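PDB 4CZW: PAN2-PAN3 deadenylation complex catalytic subunit pan2 from Neurospora crassa, which probably acts as the catalytic subunit of the PAN deadenylation complex, shortening the poly(A) tails of mRNA exonucleolytically to release 5'-AMP. Local coordinates for residues T182-H195 with L235-C248. Sequence-based numbering, arbitrary orientation.
Sequences TDARYQIKCMHCQH and LENEAVNKGYCTKC. With ZN (zinc ion), chain C.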
# COMPACT_ATOMS: atom_id res chain seq x y z
N THR A 182 6.14 4.65 -21.19
CA THR A 182 6.37 4.19 -22.55
C THR A 182 6.98 5.33 -23.35
O THR A 182 6.27 6.24 -23.79
CB THR A 182 5.07 3.72 -23.23
OG1 THR A 182 4.50 2.63 -22.48
CG2 THR A 182 5.35 3.26 -24.65
N ASP A 183 8.30 5.30 -23.51
CA ASP A 183 9.02 6.35 -24.22
C ASP A 183 8.59 6.41 -25.68
O ASP A 183 8.92 5.53 -26.47
CB ASP A 183 10.53 6.14 -24.11
CG ASP A 183 11.32 7.26 -24.74
OD1 ASP A 183 10.82 8.40 -24.78
OD2 ASP A 183 12.45 7.00 -25.20
N ALA A 184 7.86 7.46 -26.04
CA ALA A 184 7.33 7.59 -27.39
C ALA A 184 7.03 9.04 -27.76
O ALA A 184 7.05 9.93 -26.91
CB ALA A 184 6.08 6.74 -27.55
N ARG A 185 6.75 9.26 -29.04
CA ARG A 185 6.35 10.57 -29.54
C ARG A 185 5.58 10.41 -30.85
O ARG A 185 5.71 9.40 -31.53
CB ARG A 185 7.57 11.47 -29.76
CG ARG A 185 8.50 11.01 -30.87
CD ARG A 185 9.63 12.00 -31.11
NE ARG A 185 10.52 11.58 -32.18
CZ ARG A 185 11.57 12.28 -32.60
NH1 ARG A 185 11.86 13.45 -32.03
NH2 ARG A 185 12.32 11.82 -33.59
N TYR A 186 4.76 11.40 -31.18
CA TYR A 186 3.95 11.34 -32.39
C TYR A 186 4.64 12.01 -33.58
O TYR A 186 5.09 13.15 -33.49
CB TYR A 186 2.59 12.00 -32.16
CG TYR A 186 1.64 11.16 -31.32
CD1 TYR A 186 0.90 10.13 -31.89
CD2 TYR A 186 1.48 11.41 -29.97
CE1 TYR A 186 0.04 9.37 -31.14
CE2 TYR A 186 0.62 10.65 -29.20
CZ TYR A 186 -0.10 9.64 -29.79
OH TYR A 186 -0.97 8.88 -29.03
N GLN A 187 4.72 11.28 -34.69
CA GLN A 187 5.22 11.84 -35.93
C GLN A 187 4.06 12.28 -36.82
O GLN A 187 3.33 11.45 -37.37
CB GLN A 187 6.10 10.83 -36.68
CG GLN A 187 6.50 11.28 -38.08
CD GLN A 187 7.21 10.19 -38.86
OE1 GLN A 187 8.19 9.61 -38.39
NE2 GLN A 187 6.72 9.91 -40.06
N ILE A 188 3.88 13.59 -36.94
CA ILE A 188 2.80 14.14 -37.74
C ILE A 188 3.30 14.56 -39.12
O ILE A 188 4.02 15.55 -39.26
CB ILE A 188 2.15 15.35 -37.05
CG1 ILE A 188 1.69 14.97 -35.64
CG2 ILE A 188 0.98 15.88 -37.87
CD1 ILE A 188 1.05 16.11 -34.87
N LYS A 189 2.93 13.79 -40.14
CA LYS A 189 3.39 14.04 -41.50
C LYS A 189 2.27 14.56 -42.39
O LYS A 189 1.21 13.95 -42.49
CB LYS A 189 3.99 12.77 -42.10
CG LYS A 189 4.37 12.90 -43.57
CD LYS A 189 4.83 11.57 -44.15
CE LYS A 189 6.11 11.08 -43.47
NZ LYS A 189 6.60 9.81 -44.08
N CYS A 190 2.52 15.69 -43.05
CA CYS A 190 1.60 16.20 -44.05
C CYS A 190 1.61 15.27 -45.25
O CYS A 190 2.67 14.93 -45.78
CB CYS A 190 1.99 17.62 -44.48
SG CYS A 190 1.02 18.30 -45.85
N MSE A 191 0.43 14.84 -45.69
CA MSE A 191 0.33 13.88 -46.78
C MSE A 191 0.44 14.54 -48.15
O MSE A 191 0.25 13.88 -49.18
CB MSE A 191 -0.97 13.08 -46.68
CG MSE A 191 -1.09 12.24 -45.42
SE MSE A 191 -2.68 11.12 -45.40
CE MSE A 191 -2.29 10.04 -46.97
N HIS A 192 0.75 15.83 -48.17
CA HIS A 192 0.91 16.55 -49.43
C HIS A 192 2.37 16.87 -49.72
O HIS A 192 2.92 16.43 -50.72
CB HIS A 192 0.08 17.84 -49.42
CG HIS A 192 0.02 18.52 -50.75
ND1 HIS A 192 -0.68 18.00 -51.82
CD2 HIS A 192 0.57 19.68 -51.19
CE1 HIS A 192 -0.56 18.82 -52.86
NE2 HIS A 192 0.19 19.84 -52.50
N CYS A 193 3.00 17.63 -48.82
CA CYS A 193 4.39 18.04 -49.00
C CYS A 193 5.35 17.17 -48.19
O CYS A 193 6.55 17.46 -48.12
CB CYS A 193 4.57 19.51 -48.63
SG CYS A 193 4.26 19.88 -46.89
N GLN A 194 4.81 16.13 -47.57
CA GLN A 194 5.59 15.14 -46.83
C GLN A 194 6.42 15.75 -45.69
O GLN A 194 7.44 15.19 -45.29
CB GLN A 194 6.51 14.37 -47.78
CG GLN A 194 5.81 13.84 -49.02
CD GLN A 194 4.57 13.03 -48.68
OE1 GLN A 194 4.59 12.19 -47.78
NE2 GLN A 194 3.48 13.28 -49.40
N HIS A 195 5.98 16.90 -45.18
CA HIS A 195 6.66 17.56 -44.08
C HIS A 195 6.30 16.90 -42.75
O HIS A 195 5.14 16.59 -42.50
CB HIS A 195 6.32 19.05 -44.04
CG HIS A 195 6.96 19.78 -42.91
ND1 HIS A 195 8.33 19.92 -42.78
CD2 HIS A 195 6.43 20.43 -41.84
CE1 HIS A 195 8.61 20.61 -41.69
NE2 HIS A 195 7.47 20.94 -41.11
N LEU A 235 -0.67 -0.29 -27.80
CA LEU A 235 0.55 0.51 -27.68
C LEU A 235 0.71 1.48 -28.86
O LEU A 235 1.03 2.65 -28.67
CB LEU A 235 1.77 -0.39 -27.58
CG LEU A 235 1.94 -1.17 -26.27
CD1 LEU A 235 2.92 -2.31 -26.44
CD2 LEU A 235 2.39 -0.25 -25.16
N GLU A 236 0.49 0.97 -30.07
CA GLU A 236 0.65 1.78 -31.27
C GLU A 236 -0.59 2.64 -31.54
O GLU A 236 -1.66 2.40 -30.97
CB GLU A 236 0.93 0.88 -32.48
CG GLU A 236 2.23 0.10 -32.37
CD GLU A 236 2.45 -0.82 -33.55
OE1 GLU A 236 1.47 -1.13 -34.25
OE2 GLU A 236 3.61 -1.25 -33.76
N ASN A 237 -0.44 3.63 -32.41
CA ASN A 237 -1.54 4.52 -32.75
C ASN A 237 -1.32 5.21 -34.10
O ASN A 237 -0.58 6.18 -34.20
CB ASN A 237 -1.74 5.57 -31.66
CG ASN A 237 -3.07 6.31 -31.79
OD1 ASN A 237 -3.73 6.26 -32.82
ND2 ASN A 237 -3.46 7.00 -30.72
N GLU A 238 -1.98 4.69 -35.14
CA GLU A 238 -1.96 5.32 -36.45
C GLU A 238 -3.31 5.97 -36.73
O GLU A 238 -4.36 5.37 -36.47
CB GLU A 238 -1.62 4.31 -37.54
CG GLU A 238 -0.22 3.73 -37.45
CD GLU A 238 0.08 2.76 -38.58
OE1 GLU A 238 -0.85 2.42 -39.34
OE2 GLU A 238 1.25 2.34 -38.70
N ALA A 239 -3.28 7.19 -37.25
CA ALA A 239 -4.52 7.92 -37.52
C ALA A 239 -4.33 8.98 -38.60
O ALA A 239 -3.21 9.41 -38.88
CB ALA A 239 -5.02 8.58 -36.24
N VAL A 240 -5.44 9.38 -39.21
CA VAL A 240 -5.43 10.43 -40.23
C VAL A 240 -6.47 11.50 -39.90
O VAL A 240 -7.66 11.21 -39.82
CB VAL A 240 -5.70 9.87 -41.64
CG1 VAL A 240 -5.79 11.00 -42.65
CG2 VAL A 240 -4.62 8.88 -42.04
N ASN A 241 -6.01 12.73 -39.72
CA ASN A 241 -6.91 13.84 -39.43
C ASN A 241 -6.52 15.10 -40.20
O ASN A 241 -5.35 15.33 -40.49
CB ASN A 241 -6.93 14.15 -37.93
CG ASN A 241 -7.44 12.99 -37.11
OD1 ASN A 241 -8.65 12.73 -37.06
ND2 ASN A 241 -6.53 12.28 -36.45
N LYS A 242 -7.52 15.91 -40.54
CA LYS A 242 -7.27 17.17 -41.24
C LYS A 242 -6.69 18.20 -40.28
O LYS A 242 -7.24 18.44 -39.21
CB LYS A 242 -8.55 17.69 -41.88
CG LYS A 242 -9.07 16.84 -43.03
CD LYS A 242 -10.30 17.46 -43.68
CE LYS A 242 -10.77 16.63 -44.86
NZ LYS A 242 -11.99 17.22 -45.49
N GLY A 243 -5.58 18.82 -40.69
CA GLY A 243 -4.93 19.83 -39.88
C GLY A 243 -4.09 20.75 -40.73
O GLY A 243 -3.76 20.43 -41.87
N TYR A 244 -3.72 21.90 -40.16
CA TYR A 244 -2.95 22.89 -40.89
C TYR A 244 -1.50 22.46 -41.05
O TYR A 244 -0.91 21.86 -40.15
CB TYR A 244 -3.02 24.25 -40.19
CG TYR A 244 -2.49 25.40 -41.01
CD1 TYR A 244 -3.31 26.04 -41.94
CD2 TYR A 244 -1.19 25.85 -40.87
CE1 TYR A 244 -2.84 27.10 -42.69
CE2 TYR A 244 -0.71 26.90 -41.63
CZ TYR A 244 -1.54 27.52 -42.54
OH TYR A 244 -1.07 28.57 -43.29
N CYS A 245 -0.92 22.77 -42.21
CA CYS A 245 0.50 22.52 -42.45
C CYS A 245 1.23 23.83 -42.69
O CYS A 245 0.88 24.59 -43.60
CB CYS A 245 0.70 21.57 -43.63
SG CYS A 245 2.44 21.21 -43.97
N THR A 246 2.26 24.09 -41.89
CA THR A 246 2.99 25.35 -41.96
C THR A 246 3.79 25.49 -43.25
O THR A 246 4.06 26.60 -43.69
CB THR A 246 3.95 25.50 -40.76
OG1 THR A 246 4.85 24.39 -40.72
CG2 THR A 246 3.16 25.56 -39.46
N LYS A 247 4.17 24.36 -43.85
CA LYS A 247 4.99 24.40 -45.05
C LYS A 247 4.19 24.82 -46.28
O LYS A 247 4.50 25.83 -46.91
CB LYS A 247 5.65 23.04 -45.29
CG LYS A 247 6.72 23.07 -46.37
CD LYS A 247 7.39 21.71 -46.56
CE LYS A 247 8.46 21.77 -47.63
NZ LYS A 247 9.07 20.44 -47.90
N CYS A 248 3.16 24.05 -46.62
CA CYS A 248 2.34 24.36 -47.79
C CYS A 248 1.19 25.30 -47.44
O CYS A 248 0.28 25.50 -48.25
CB CYS A 248 1.81 23.07 -48.44
SG CYS A 248 1.07 21.87 -47.31
ZN ZN C . 2.21 20.29 -46.05
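Cys190 and Cys193 meet Cys245 and Cys248 around a zinc ion, a Cys4 site made of two CxxC knuckles at the far end of a four-stranded antiparallel sheet in the USP-like domain. It illustrates how a metal can join chain segments that share no hydrogen bond. Zinc to Cys190 SG measures 2.3 Å, and the other three thiolates bind at similar length. Each knuckle uses its two cysteines differently: SG of Cys190 and Cys245 lies anti to the backbone N (chi1 174° and -180°), whereas Cys193 and Cys248 tuck SG between N and the carbonyl carbon. The backbone N of His192 donates a hydrogen bond to Cys190 SG (3.4 Å), which probably tempers the thiolate's charge. The extended Lys247 side chain passes alongside Cys193, its CD 3.6 Å from Cys193 SG and 3.8 Å from His195 CB, so that aliphatic carbons pack against the sulfur. Further from the metal the contact thins to Met191 SE against Val240 CG1 (4.2 Å) and Asn237, whose CB lies at the edge of the Tyr186 ring. Strand 250-262 runs between strands 183-190 and 238-245, while strand 196-201 borders 183-190 on its other side, where Tyr186 also touches Arg199 and Ala201.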